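Local coordinates for nitroreductase-like family protein (Bacillus cereus, PDB 2I7H) that belongs to the nitroreductase-like family of flavoproteins and binds flavin mononucleotide in a pocket built from both subunits of a dimer, at residues A176-I180 with T181-E185; A79-G82 with K83-D87; E29-L32 with L33-L36; Q106-R109 with D110-Y113; Q121-Q124 with L125-E129. All coordinates share one frame; numbering follows the deposited sequence.

Interaction 1: residues A176-I180 with T181-E185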
loop_
_atom_site.group_PDB
_atom_site.type_symbol
_atom_site.label_atom_id
_atom_site.label_comp_id
_atom_site.label_asym_id
_atom_site.label_seq_id
_atom_site.Cartn_x
_atom_site.Cartn_y
_atom_site.Cartn_z
ATOM N N ALA A 176 5.577 -9.339 -16.950
ATOM C CA ALA A 176 4.191 -9.189 -17.328
ATOM C C ALA A 176 3.252 -9.592 -16.153
ATOM O O ALA A 176 3.476 -10.601 -15.465
ATOM C CB ALA A 176 3.907 -9.971 -18.579
ATOM N N ARG A 177 2.238 -8.768 -15.905
ATOM C CA ARG A 177 1.201 -9.081 -14.921
ATOM C C ARG A 177 0.100 -9.982 -15.488
ATOM O O ARG A 177 -0.098 -10.057 -16.682
ATOM C CB ARG A 177 0.611 -7.789 -14.354
ATOM C CG ARG A 177 1.643 -6.916 -13.677
ATOM C CD ARG A 177 2.499 -7.709 -12.641
ATOM N NE ARG A 177 3.016 -6.881 -11.550
ATOM C CZ ARG A 177 4.298 -6.573 -11.356
ATOM N NH1 ARG A 177 4.641 -5.809 -10.330
ATOM N NH2 ARG A 177 5.243 -7.031 -12.161
ATOM N N THR A 178 -0.598 -10.684 -14.614
ATOM C CA THR A 178 -1.798 -11.403 -14.976
ATOM C C THR A 178 -2.928 -10.388 -15.180
ATOM O O THR A 178 -3.171 -9.534 -14.312
ATOM C CB THR A 178 -2.200 -12.359 -13.872
ATOM O OG1 THR A 178 -1.091 -13.220 -13.567
ATOM C CG2 THR A 178 -3.430 -13.203 -14.271
ATOM N N PRO A 179 -3.617 -10.472 -16.335
ATOM C CA PRO A 179 -4.809 -9.667 -16.543
ATOM C C PRO A 179 -5.736 -9.854 -15.338
ATOM O O PRO A 179 -6.037 -10.983 -14.948
ATOM C CB PRO A 179 -5.416 -10.275 -17.804
ATOM C CG PRO A 179 -4.247 -10.800 -18.551
ATOM C CD PRO A 179 -3.334 -11.340 -17.485
ATOM N N ILE A 180 -6.116 -8.742 -14.722
ATOM C CA ILE A 180 -7.033 -8.707 -13.580
ATOM C C ILE A 180 -8.327 -9.532 -13.770
ATOM O O ILE A 180 -8.831 -10.123 -12.818
ATOM C CB ILE A 180 -7.294 -7.215 -13.133
ATOM C CG1 ILE A 180 -7.731 -7.133 -11.676
ATOM C CG2 ILE A 180 -8.237 -6.468 -14.104
ATOM C CD1 ILE A 180 -6.645 -7.477 -10.711
ATOM N N THR A 181 -8.823 -9.615 -14.999
ATOM C CA THR A 181 -9.989 -10.429 -15.312
ATOM C C THR A 181 -9.843 -11.920 -14.965
ATOM O O THR A 181 -10.840 -12.626 -14.842
ATOM C CB THR A 181 -10.433 -10.262 -16.782
ATOM O OG1 THR A 181 -9.319 -10.476 -17.657
ATOM C CG2 THR A 181 -10.986 -8.846 -17.003
ATOM N N GLU A 182 -8.616 -12.393 -14.762
ATOM C CA GLU A 182 -8.418 -13.768 -14.322
ATOM C C GLU A 182 -8.436 -13.880 -12.800
ATOM O O GLU A 182 -8.457 -14.981 -12.241
ATOM C CB GLU A 182 -7.135 -14.341 -14.925
ATOM C CG GLU A 182 -7.146 -14.292 -16.451
ATOM C CD GLU A 182 -5.827 -14.708 -17.070
ATOM O OE1 GLU A 182 -5.608 -14.439 -18.284
ATOM O OE2 GLU A 182 -4.994 -15.310 -16.338
ATOM N N LYS A 183 -8.451 -12.727 -12.136
ATOM C CA LYS A 183 -8.409 -12.672 -10.681
ATOM C C LYS A 183 -9.667 -11.987 -10.146
ATOM O O LYS A 183 -9.748 -11.606 -8.980
ATOM C CB LYS A 183 -7.143 -11.952 -10.213
ATOM C CG LYS A 183 -5.858 -12.673 -10.581
ATOM C CD LYS A 183 -4.650 -11.844 -10.195
ATOM C CE LYS A 183 -3.339 -12.554 -10.472
ATOM N NZ LYS A 183 -3.088 -13.760 -9.596
HETATM N N MSE A 184 -10.664 -11.846 -11.006
HETATM C CA MSE A 184 -11.848 -11.131 -10.602
HETATM C C MSE A 184 -13.163 -11.756 -11.037
HETATM O O MSE A 184 -13.270 -12.371 -12.101
HETATM C CB MSE A 184 -11.746 -9.657 -11.003
HETATM C CG MSE A 184 -12.486 -9.238 -12.230
HETATM SE SE MSE A 184 -12.433 -7.263 -12.303
HETATM C CE MSE A 184 -12.812 -6.881 -10.496
ATOM N N GLU A 185 -14.157 -11.661 -10.160
ATOM C CA GLU A 185 -15.537 -11.920 -10.551
ATOM C C GLU A 185 -16.204 -10.562 -10.730
ATOM O O GLU A 185 -15.926 -9.627 -9.991
ATOM C CB GLU A 185 -16.284 -12.795 -9.525
ATOM C CG GLU A 185 -17.773 -12.966 -9.849
ATOM C CD GLU A 185 -18.516 -14.019 -9.029
ATOM O OE1 GLU A 185 -19.716 -14.250 -9.331
ATOM O OE2 GLU A 185 -17.928 -14.617 -8.099
#

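Interaction 2: residues A79-G82 with K83-D87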
loop_
_atom_site.group_PDB
_atom_site.type_symbol
_atom_site.label_atom_id
_atom_site.label_comp_id
_atom_site.label_asym_id
_atom_site.label_seq_id
_atom_site.Cartn_x
_atom_site.Cartn_y
_atom_site.Cartn_z
ATOM N N ALA A 79 28.313 -16.551 8.773
ATOM C CA ALA A 79 29.423 -17.018 7.957
ATOM C C ALA A 79 29.056 -17.006 6.479
ATOM O O ALA A 79 29.883 -16.685 5.631
ATOM C CB ALA A 79 29.868 -18.414 8.400
ATOM N N LYS A 80 27.794 -17.324 6.195
ATOM C CA LYS A 80 27.283 -17.409 4.823
ATOM C C LYS A 80 27.079 -16.035 4.169
ATOM O O LYS A 80 27.538 -15.799 3.053
ATOM C CB LYS A 80 25.979 -18.199 4.806
ATOM C CG LYS A 80 25.886 -19.265 3.736
ATOM C CD LYS A 80 24.450 -19.827 3.682
ATOM C CE LYS A 80 24.387 -21.270 3.125
ATOM N NZ LYS A 80 25.253 -22.247 3.878
ATOM N N ARG A 81 26.428 -15.122 4.882
ATOM C CA ARG A 81 25.973 -13.883 4.271
ATOM C C ARG A 81 26.588 -12.590 4.835
ATOM O O ARG A 81 26.377 -11.517 4.284
ATOM C CB ARG A 81 24.443 -13.836 4.296
ATOM C CG ARG A 81 23.848 -13.123 3.079
ATOM C CD ARG A 81 22.463 -13.694 2.707
ATOM N NE ARG A 81 21.614 -13.974 3.870
ATOM C CZ ARG A 81 20.676 -13.146 4.325
ATOM N NH1 ARG A 81 19.939 -13.481 5.380
ATOM N NH2 ARG A 81 20.479 -11.980 3.724
ATOM N N GLY A 82 27.341 -12.699 5.924
ATOM C CA GLY A 82 27.875 -11.540 6.627
ATOM C C GLY A 82 28.571 -10.531 5.738
ATOM O O GLY A 82 28.109 -9.389 5.605
ATOM N N LYS A 83 29.667 -10.953 5.114
ATOM C CA LYS A 83 30.445 -10.061 4.255
ATOM C C LYS A 83 29.685 -9.601 2.997
ATOM O O LYS A 83 29.676 -8.412 2.684
ATOM C CB LYS A 83 31.791 -10.681 3.871
ATOM C CG LYS A 83 32.876 -9.640 3.762
ATOM C CD LYS A 83 33.727 -9.844 2.537
ATOM C CE LYS A 83 34.550 -8.592 2.276
ATOM N NZ LYS A 83 34.667 -8.293 0.815
ATOM N N ILE A 84 29.076 -10.555 2.291
ATOM C CA ILE A 84 28.167 -10.288 1.176
ATOM C C ILE A 84 27.226 -9.126 1.498
ATOM O O ILE A 84 27.134 -8.137 0.757
ATOM C CB ILE A 84 27.280 -11.560 0.853
ATOM C CG1 ILE A 84 28.108 -12.729 0.270
ATOM C CG2 ILE A 84 26.084 -11.210 -0.053
ATOM C CD1 ILE A 84 29.160 -12.340 -0.780
ATOM N N LEU A 85 26.531 -9.270 2.618
ATOM C CA LEU A 85 25.457 -8.388 2.977
ATOM C C LEU A 85 25.993 -7.039 3.439
ATOM O O LEU A 85 25.506 -5.995 3.007
ATOM C CB LEU A 85 24.588 -9.070 4.027
ATOM C CG LEU A 85 23.439 -8.268 4.582
ATOM C CD1 LEU A 85 22.314 -9.183 4.962
ATOM C CD2 LEU A 85 23.968 -7.451 5.774
ATOM N N SER A 86 27.013 -7.068 4.286
ATOM C CA SER A 86 27.768 -5.869 4.665
ATOM C C SER A 86 28.239 -5.042 3.456
ATOM O O SER A 86 28.106 -3.822 3.443
ATOM C CB SER A 86 28.965 -6.255 5.525
ATOM O OG SER A 86 29.625 -5.103 6.020
ATOM N N ASP A 87 28.779 -5.709 2.444
ATOM C CA ASP A 87 29.253 -5.036 1.256
ATOM C C ASP A 87 28.112 -4.436 0.454
ATOM O O ASP A 87 28.251 -3.336 -0.113
ATOM C CB ASP A 87 30.084 -5.989 0.404
ATOM C CG ASP A 87 31.440 -6.254 1.007
ATOM O OD1 ASP A 87 31.729 -5.735 2.114
ATOM O OD2 ASP A 87 32.244 -6.981 0.381
HETATM O O HOH W 1 29.169 -13.395 3.078
#

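Interaction 3: residues E29-L32 with L33-L36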
loop_
_atom_site.group_PDB
_atom_site.type_symbol
_atom_site.label_atom_id
_atom_site.label_comp_id
_atom_site.label_asym_id
_atom_site.label_seq_id
_atom_site.Cartn_x
_atom_site.Cartn_y
_atom_site.Cartn_z
ATOM N N GLU A 29 20.888 12.899 -1.704
ATOM C CA GLU A 29 20.767 13.970 -0.725
ATOM C C GLU A 29 19.682 13.650 0.313
ATOM O O GLU A 29 18.574 13.235 -0.027
ATOM C CB GLU A 29 20.513 15.312 -1.415
ATOM C CG GLU A 29 21.480 16.416 -0.997
ATOM C CD GLU A 29 22.896 16.187 -1.500
ATOM O OE1 GLU A 29 23.089 16.182 -2.737
ATOM O OE2 GLU A 29 23.812 16.014 -0.662
ATOM N N LYS A 30 20.033 13.851 1.579
ATOM C CA LYS A 30 19.167 13.588 2.729
ATOM C C LYS A 30 17.874 14.418 2.649
ATOM O O LYS A 30 16.786 13.937 2.989
ATOM C CB LYS A 30 19.950 13.924 3.998
ATOM C CG LYS A 30 19.176 13.862 5.284
ATOM C CD LYS A 30 19.479 15.078 6.157
ATOM C CE LYS A 30 20.835 14.994 6.870
ATOM N NZ LYS A 30 20.989 16.122 7.840
ATOM N N ASP A 31 18.012 15.660 2.182
ATOM C CA ASP A 31 16.918 16.622 2.104
ATOM C C ASP A 31 15.911 16.209 1.042
ATOM O O ASP A 31 14.729 16.513 1.146
ATOM C CB ASP A 31 17.466 18.014 1.786
ATOM C CG ASP A 31 17.984 18.740 3.025
ATOM O OD1 ASP A 31 17.976 18.148 4.133
ATOM O OD2 ASP A 31 18.384 19.925 2.894
ATOM N N LEU A 32 16.395 15.523 0.016
ATOM C CA LEU A 32 15.536 14.930 -0.989
ATOM C C LEU A 32 14.709 13.763 -0.419
ATOM O O LEU A 32 13.513 13.651 -0.701
ATOM C CB LEU A 32 16.382 14.456 -2.168
ATOM C CG LEU A 32 15.669 13.704 -3.278
ATOM C CD1 LEU A 32 14.621 14.572 -3.921
ATOM C CD2 LEU A 32 16.679 13.223 -4.291
ATOM N N LEU A 33 15.343 12.898 0.368
ATOM C CA LEU A 33 14.646 11.762 0.956
ATOM C C LEU A 33 13.589 12.256 1.923
ATOM O O LEU A 33 12.511 11.671 2.017
ATOM C CB LEU A 33 15.617 10.821 1.673
ATOM C CG LEU A 33 16.660 10.123 0.798
ATOM C CD1 LEU A 33 17.638 9.417 1.663
ATOM C CD2 LEU A 33 15.989 9.129 -0.130
ATOM N N ILE A 34 13.901 13.338 2.633
ATOM C CA ILE A 34 12.963 13.905 3.594
ATOM C C ILE A 34 11.809 14.552 2.838
ATOM O O ILE A 34 10.660 14.487 3.263
ATOM C CB ILE A 34 13.681 14.930 4.526
ATOM C CG1 ILE A 34 14.577 14.199 5.530
ATOM C CG2 ILE A 34 12.671 15.866 5.236
ATOM C CD1 ILE A 34 15.652 15.105 6.110
ATOM N N GLU A 35 12.129 15.180 1.711
ATOM C CA GLU A 35 11.117 15.800 0.864
ATOM C C GLU A 35 10.131 14.735 0.359
ATOM O O GLU A 35 8.927 14.875 0.531
ATOM C CB GLU A 35 11.761 16.591 -0.293
ATOM C CG GLU A 35 10.758 17.112 -1.295
ATOM C CD GLU A 35 11.342 18.059 -2.343
ATOM O OE1 GLU A 35 10.584 18.421 -3.268
ATOM O OE2 GLU A 35 12.532 18.473 -2.250
ATOM N N LEU A 36 10.665 13.668 -0.224
ATOM C CA LEU A 36 9.882 12.521 -0.715
ATOM C C LEU A 36 9.020 11.833 0.346
ATOM O O LEU A 36 7.847 11.520 0.077
ATOM C CB LEU A 36 10.811 11.497 -1.409
ATOM C CG LEU A 36 11.556 12.072 -2.627
ATOM C CD1 LEU A 36 12.377 11.059 -3.310
ATOM C CD2 LEU A 36 10.578 12.675 -3.591
HETATM O O HOH W 2 14.900 18.594 -1.239
#

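Interaction 4: residues Q106-R109 with D110-Y113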
loop_
_atom_site.group_PDB
_atom_site.type_symbol
_atom_site.label_atom_id
_atom_site.label_comp_id
_atom_site.label_asym_id
_atom_site.label_seq_id
_atom_site.Cartn_x
_atom_site.Cartn_y
_atom_site.Cartn_z
ATOM N N GLN A 106 -6.847 -6.494 16.022
ATOM C CA GLN A 106 -6.725 -6.887 14.626
ATOM C C GLN A 106 -7.074 -5.775 13.647
ATOM O O GLN A 106 -6.273 -5.412 12.802
ATOM C CB GLN A 106 -7.664 -8.083 14.406
ATOM C CG GLN A 106 -7.806 -8.573 13.004
ATOM C CD GLN A 106 -8.789 -9.716 12.904
ATOM O OE1 GLN A 106 -9.894 -9.690 13.520
ATOM N NE2 GLN A 106 -8.392 -10.755 12.169
ATOM N N ILE A 107 -8.279 -5.242 13.748
ATOM C CA ILE A 107 -8.775 -4.280 12.772
ATOM C C ILE A 107 -7.887 -3.026 12.735
ATOM O O ILE A 107 -7.493 -2.570 11.673
ATOM C CB ILE A 107 -10.288 -3.965 13.017
ATOM C CG1 ILE A 107 -11.152 -5.227 12.726
ATOM C CG2 ILE A 107 -10.745 -2.712 12.198
ATOM C CD1 ILE A 107 -12.706 -5.118 13.178
ATOM N N GLN A 108 -7.543 -2.493 13.900
ATOM C CA GLN A 108 -6.715 -1.287 13.956
ATOM C C GLN A 108 -5.303 -1.558 13.490
ATOM O O GLN A 108 -4.703 -0.720 12.844
ATOM C CB GLN A 108 -6.719 -0.676 15.368
ATOM C CG GLN A 108 -7.988 0.059 15.729
ATOM C CD GLN A 108 -9.064 -0.822 16.338
ATOM O OE1 GLN A 108 -8.997 -2.033 16.335
ATOM N NE2 GLN A 108 -10.070 -0.183 16.901
ATOM N N ARG A 109 -4.758 -2.728 13.827
ATOM C CA ARG A 109 -3.403 -3.082 13.373
ATOM C C ARG A 109 -3.366 -3.283 11.852
ATOM O O ARG A 109 -2.416 -2.874 11.188
ATOM C CB ARG A 109 -2.900 -4.332 14.125
ATOM C CG ARG A 109 -1.546 -4.826 13.752
ATOM C CD ARG A 109 -1.458 -5.572 12.377
ATOM N NE ARG A 109 -2.451 -6.648 12.266
ATOM C CZ ARG A 109 -2.444 -7.715 13.056
ATOM N NH1 ARG A 109 -1.481 -7.804 13.967
ATOM N NH2 ARG A 109 -3.387 -8.659 12.940
ATOM N N ASP A 110 -4.367 -3.985 11.318
ATOM C CA ASP A 110 -4.480 -4.205 9.889
ATOM C C ASP A 110 -4.615 -2.889 9.147
ATOM O O ASP A 110 -3.947 -2.673 8.148
ATOM C CB ASP A 110 -5.680 -5.121 9.569
ATOM C CG ASP A 110 -5.417 -6.579 9.922
ATOM O OD1 ASP A 110 -4.282 -6.942 10.334
ATOM O OD2 ASP A 110 -6.374 -7.351 9.847
ATOM N N GLU A 111 -5.508 -2.024 9.618
ATOM C CA GLU A 111 -5.624 -0.651 9.102
ATOM C C GLU A 111 -4.292 0.106 9.132
ATOM O O GLU A 111 -3.912 0.733 8.168
ATOM C CB GLU A 111 -6.685 0.144 9.896
ATOM C CG GLU A 111 -8.087 -0.127 9.442
ATOM C CD GLU A 111 -9.172 0.364 10.416
ATOM O OE1 GLU A 111 -8.883 0.870 11.500
ATOM O OE2 GLU A 111 -10.353 0.183 10.103
ATOM N N ASP A 112 -3.594 0.053 10.246
ATOM C CA ASP A 112 -2.331 0.766 10.362
ATOM C C ASP A 112 -1.298 0.237 9.375
ATOM O O ASP A 112 -0.561 1.004 8.737
ATOM C CB ASP A 112 -1.842 0.692 11.807
ATOM C CG ASP A 112 -2.671 1.562 12.724
ATOM O OD1 ASP A 112 -3.488 2.365 12.213
ATOM O OD2 ASP A 112 -2.476 1.477 13.938
ATOM N N TYR A 113 -1.253 -1.080 9.269
ATOM C CA TYR A 113 -0.367 -1.762 8.351
ATOM C C TYR A 113 -0.694 -1.419 6.881
ATOM O O TYR A 113 0.207 -1.102 6.086
ATOM C CB TYR A 113 -0.460 -3.268 8.630
ATOM C CG TYR A 113 0.501 -4.110 7.880
ATOM C CD1 TYR A 113 1.832 -4.205 8.268
ATOM C CD2 TYR A 113 0.094 -4.816 6.760
ATOM C CE1 TYR A 113 2.738 -4.996 7.555
ATOM C CE2 TYR A 113 0.995 -5.603 6.045
ATOM C CZ TYR A 113 2.279 -5.679 6.436
ATOM O OH TYR A 113 3.111 -6.490 5.730
HETATM O O HOH W 3 -6.195 -9.920 10.175
#

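Interaction 5: residues Q121-Q124 with L125-E129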
loop_
_atom_site.group_PDB
_atom_site.type_symbol
_atom_site.label_atom_id
_atom_site.label_comp_id
_atom_site.label_asym_id
_atom_site.label_seq_id
_atom_site.Cartn_x
_atom_site.Cartn_y
_atom_site.Cartn_z
ATOM N N GLN A 121 4.518 2.554 -0.719
ATOM C CA GLN A 121 4.246 2.546 -2.132
ATOM C C GLN A 121 4.249 3.967 -2.722
ATOM O O GLN A 121 4.853 4.186 -3.765
ATOM C CB GLN A 121 2.934 1.821 -2.443
ATOM C CG GLN A 121 2.506 1.931 -3.911
ATOM C CD GLN A 121 3.429 1.245 -4.896
ATOM O OE1 GLN A 121 3.142 1.215 -6.102
ATOM N NE2 GLN A 121 4.539 0.708 -4.416
ATOM N N ASN A 122 3.600 4.915 -2.030
ATOM C CA ASN A 122 3.693 6.331 -2.387
ATOM C C ASN A 122 5.142 6.736 -2.541
ATOM O O ASN A 122 5.518 7.354 -3.525
ATOM C CB ASN A 122 3.132 7.206 -1.276
ATOM C CG ASN A 122 1.639 7.352 -1.316
ATOM O OD1 ASN A 122 0.958 6.993 -2.277
ATOM N ND2 ASN A 122 1.114 7.915 -0.244
ATOM N N PHE A 123 5.941 6.412 -1.522
ATOM C CA PHE A 123 7.342 6.791 -1.495
ATOM C C PHE A 123 8.078 6.224 -2.704
ATOM O O PHE A 123 8.884 6.917 -3.317
ATOM C CB PHE A 123 8.047 6.296 -0.234
ATOM C CG PHE A 123 9.494 6.607 -0.247
ATOM C CD1 PHE A 123 9.957 7.889 0.150
ATOM C CD2 PHE A 123 10.401 5.686 -0.743
ATOM C CE1 PHE A 123 11.299 8.174 0.083
ATOM C CE2 PHE A 123 11.742 5.978 -0.809
ATOM C CZ PHE A 123 12.200 7.207 -0.405
ATOM N N GLN A 124 7.798 4.962 -3.026
ATOM C CA GLN A 124 8.476 4.280 -4.132
ATOM C C GLN A 124 8.165 4.965 -5.463
ATOM O O GLN A 124 9.055 5.127 -6.293
ATOM C CB GLN A 124 8.092 2.809 -4.170
ATOM C CG GLN A 124 8.719 1.914 -3.072
ATOM C CD GLN A 124 8.547 0.420 -3.467
ATOM O OE1 GLN A 124 7.470 0.017 -3.892
ATOM N NE2 GLN A 124 9.604 -0.360 -3.383
ATOM N N LEU A 125 6.914 5.409 -5.616
ATOM C CA LEU A 125 6.446 6.139 -6.792
ATOM C C LEU A 125 7.078 7.524 -6.901
ATOM O O LEU A 125 7.640 7.888 -7.924
ATOM C CB LEU A 125 4.905 6.242 -6.771
ATOM C CG LEU A 125 4.171 4.920 -6.933
ATOM C CD1 LEU A 125 2.633 5.094 -6.848
ATOM C CD2 LEU A 125 4.613 4.237 -8.224
ATOM N N LEU A 126 6.989 8.278 -5.818
ATOM C CA LEU A 126 7.676 9.554 -5.663
ATOM C C LEU A 126 9.170 9.494 -5.979
ATOM O O LEU A 126 9.697 10.368 -6.677
ATOM C CB LEU A 126 7.434 10.099 -4.245
ATOM C CG LEU A 126 5.976 10.495 -3.969
ATOM C CD1 LEU A 126 5.638 10.527 -2.502
ATOM C CD2 LEU A 126 5.632 11.846 -4.600
ATOM N N ALA A 127 9.846 8.471 -5.461
ATOM C CA ALA A 127 11.269 8.299 -5.700
ATOM C C ALA A 127 11.534 7.986 -7.176
ATOM O O ALA A 127 12.419 8.570 -7.786
ATOM C CB ALA A 127 11.875 7.210 -4.736
ATOM N N TRP A 128 10.751 7.080 -7.762
ATOM C CA TRP A 128 10.929 6.721 -9.180
ATOM C C TRP A 128 10.892 7.963 -10.088
ATOM O O TRP A 128 11.647 8.058 -11.055
ATOM C CB TRP A 128 9.865 5.709 -9.650
ATOM C CG TRP A 128 10.182 5.199 -11.004
ATOM C CD1 TRP A 128 9.649 5.619 -12.207
ATOM C CD2 TRP A 128 11.179 4.217 -11.324
ATOM N NE1 TRP A 128 10.247 4.942 -13.242
ATOM C CE2 TRP A 128 11.184 4.074 -12.735
ATOM C CE3 TRP A 128 12.061 3.431 -10.549
ATOM C CZ2 TRP A 128 12.031 3.158 -13.398
ATOM C CZ3 TRP A 128 12.918 2.536 -11.200
ATOM C CH2 TRP A 128 12.875 2.397 -12.625
ATOM N N GLU A 129 9.992 8.892 -9.757
ATOM C CA GLU A 129 9.789 10.137 -10.505
ATOM C C GLU A 129 11.048 11.026 -10.560
ATOM O O GLU A 129 11.312 11.675 -11.577
ATOM C CB GLU A 129 8.548 10.883 -9.962
ATOM C CG GLU A 129 8.391 12.329 -10.430
ATOM C CD GLU A 129 7.045 12.969 -9.995
ATOM O OE1 GLU A 129 6.869 13.340 -8.801
ATOM O OE2 GLU A 129 6.162 13.108 -10.862
#

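Interaction 1: residues A176-I180 with T181-E185
Pro179 and Ile180 offer their carbonyls to the residues that follow, and the chain closes there into a short 3-10 turn, the tight half of this local contact. Glu182 N meets Pro179 O at 2.9 Å in a nearly straight bond (166° at the hydrogen), and Lys183 N meets Ile180 O at 2.7 Å, both with the i to i+3 spacing of such a turn. The CB of Met184, a selenomethionine, settles 3.5 Å from the same Ile180 O. Thr178 and Lys183 belong to this firm part as well. Lys183 crosses Thr178 at about a right angle, its CE 3.6 Å from Thr178 CB. A final bend (chi4 -68°) then takes Lys183 NZ to the backbone oxygen of Glu50 of the second subunit, whose carboxylate oxygen OE1 is bonded by Thr178 OG1.

The turn is the bend by which the C-terminal arm of this nitroreductase-like chain is laid onto the second subunit. Ile180 packs on Thr41 of that subunit, and Met184 and Glu185 pair in parallel with one of its strands, so that the sheet runs on across the dimer interface. Just upstream, and outside the turn, Arg177 NH1 reaches a phosphate oxygen of flavin mononucleotide in a salt bridge.

Pro179, Thr181 and Glu182 make up the exposed, looser side. The extended Glu182 chain runs alongside the Pro179 ring, Glu182 OE1 3.9 Å from Pro179 CG, and its other oxygen, OE2, lies 3.3 Å from the methyl CG2 of Thr178. Thr181 OG1 comes no nearer than 3.9 Å to Pro179 CB.

Interaction 2: residues A79-G82 with K83-D87
Lys80 and Ile84 sit one helical turn apart, yet their backbones are joined through a water: it donates to Lys80 O at 2.9 Å and accepts from Ile84 N at 2.9 Å. This is how a solvated kink in a helix is built. The amides of Lys83 and Ile84 have no bond to the turn before, and the inserted water bridges the second of these gaps, from Ile84 N to Lys80 O.

Direct i to i+4 bonding resumes with Arg81 O, although the phi and psi of Arg81 itself depart from helical values. This oxygen takes Leu85 N at 2.8 Å, and Leu85 CB is pressed to 3.0 Å from Arg81 O, a tight fit. The Arg81 side chain folds back at chi3 (41°), which brings NH2 to 3.6 Å from Leu85 CD1; the methyl meets the guanidinium obliquely.

Gly82, buried, closes the next turn through Ser86 N, 2.9 Å from Gly82 O and almost straight (167°). At the kink itself, Lys83 NZ forms a salt bridge with Asp87 OD2 at 2.8 Å on the syn lone pair of that oxygen, tying successive turns on the outer surface.

Helix 75-90 rests through Leu85 on Val69 and through Ser86 on Val66, both of helix 62-71, while Phe73, in the loop joining the two helices, packs against Arg81 and Leu85.

Interaction 3: residues E29-L32 with L33-L36
From Glu29, at the N-cap position, to Leu36 the carbonyls and amides pair four residues apart in regular helical order, with a rather long first bond (Leu33 N to Glu29 O, 3.3 Å) and a nearly straight last one (Leu36 N to Leu32 O, 2.9 Å, 175°). Lys30 and Ile34 run alongside each other in the same direction: Lys30 CG is 3.8 Å from Ile34 CD1, which also lies 3.5 Å from Lys30 O. Both side chains pack on Ile186 of the second subunit.

This is the amphipathic opening of helix 30-40, one of the helices laid against the central sheet of the nitroreductase fold. On the inner side Leu32 and Leu36 cross obliquely, with Leu32 CD1 4.2 Å from Leu36 CG. They and Leu33 bear on Leu132 of strand 132-137, and Leu33 also on Ile165 of strand 157-167.

Glu35 belongs to the outer side. Its fully extended chain, starting with CG anti to the backbone N (chi1 173°), carries the carboxylate far enough for OE1 to form a salt bridge with Arg130. Its OE2 accepts from a water at 2.6 Å, and that water also bonds weakly to Asp31 O.

Interaction 4: residues Q106-R109 with D110-Y113
At the edge of the Arg109 guanidinium lies the carboxylate of Asp110, the next residue in the helix, with the two planes 30° apart. Arg109 NE donates to Asp110 OD1 at 2.7 Å, and NH2 adds a weak bond to the same oxygen at 3.2 Å. OD1 lies almost in the guanidinium plane but receives NE on its anti side, out of its own carboxylate plane. The ion pair between sequence neighbours is possible because the Arg109 chain doubles back, bent at chi2 (-75°) and again at chi3.

The other oxygen, OD2, faces the preceding turn: a water donates to it at 2.6 Å and accepts from Gln106 NE2 at 3.1 Å, and Tyr143 OH of the second subunit bonds to it too. One residue on, Ile107 CG2 lies 3.6 Å from Glu111 OE2 as the two side chains run side by side. Glu111 touches flavin mononucleotide; OE1 makes a salt bridge with Arg49, while OE2 is bonded to Ser138 of the second subunit.

Acids gather in the early turns of helix 106-129, where the helix dipole would probably favour negative charge. Arg109 probably helps to balance Asp110, and Arg49 Asp112.

Interaction 5: residues Q121-Q124 with L125-E129
Phe123 O takes the shortest bond of this contact, from Ala127 N at 2.8 Å, and Ala127 CB leans on the same oxygen at 3.3 Å. Asn122 O is more closely enveloped. Leu126 N meets it at 2.9 Å in a nearly straight bond (174°), and CG of Leu126 lies only 3.2 Å away, because chi1 of -67° swings the isobutyl group back beside its own amide. The carbonyl thus has its amide partner, and the leucine carbons pack beside it, in a stretch of helix buried in the core.

The side chains add a thinner layer. CE2 of Phe123 comes to 4.1 Å from Ala127 CB, the methyl approaching the ring obliquely. Gln121, bent at chi2 (66°), folds its amide along the helix until OE1 lies 3.9 Å from Leu125 CG. The same OE1 accepts a weak hydrogen bond from Asn122 ND2 of the second subunit, and Leu125 packs on that asparagine as well, so this face of helix 106-129 belongs to the dimer interface. Asn122 ND2 within the chain is held by Ala40 O.

Several elements close round the helix here. Phe123 is set among Leu36, Leu37 and Ala40 of helix 30-40, Leu125 against Val13 and Ile14 of helix 10-16, and Trp128 between that helix and Phe168, whose ring it meets with the planes about 25° apart. Toward the sheet, Gln124 packs on Cys134 and Trp136, and Ala127 on Leu132, all of strand 132-137.

Interactions 3 and 5 meet directly: Leu36 O lies 3.5 Å from Leu126 CD1, and Leu36 CB 3.7 Å from Phe123 CE1, where helix 30-40 packs on helix 106-129. Interaction 4 occupies the other end of that long helix, its centre 23 Å from that of interaction 5. Interaction 1 touches none of the others, the closest being interaction 5 at about 8 Å between nearest atoms. Arg177 of interaction 1 and Glu111 of interaction 4 belong to two different flavin pockets, and the centres of these contacts are 27 Å apart. Interaction 2 is peripheral and, unlike the other four, has no contact with the second subunit; its Arg81 side chain lies about 9 Å from a bound flavin mononucleotide.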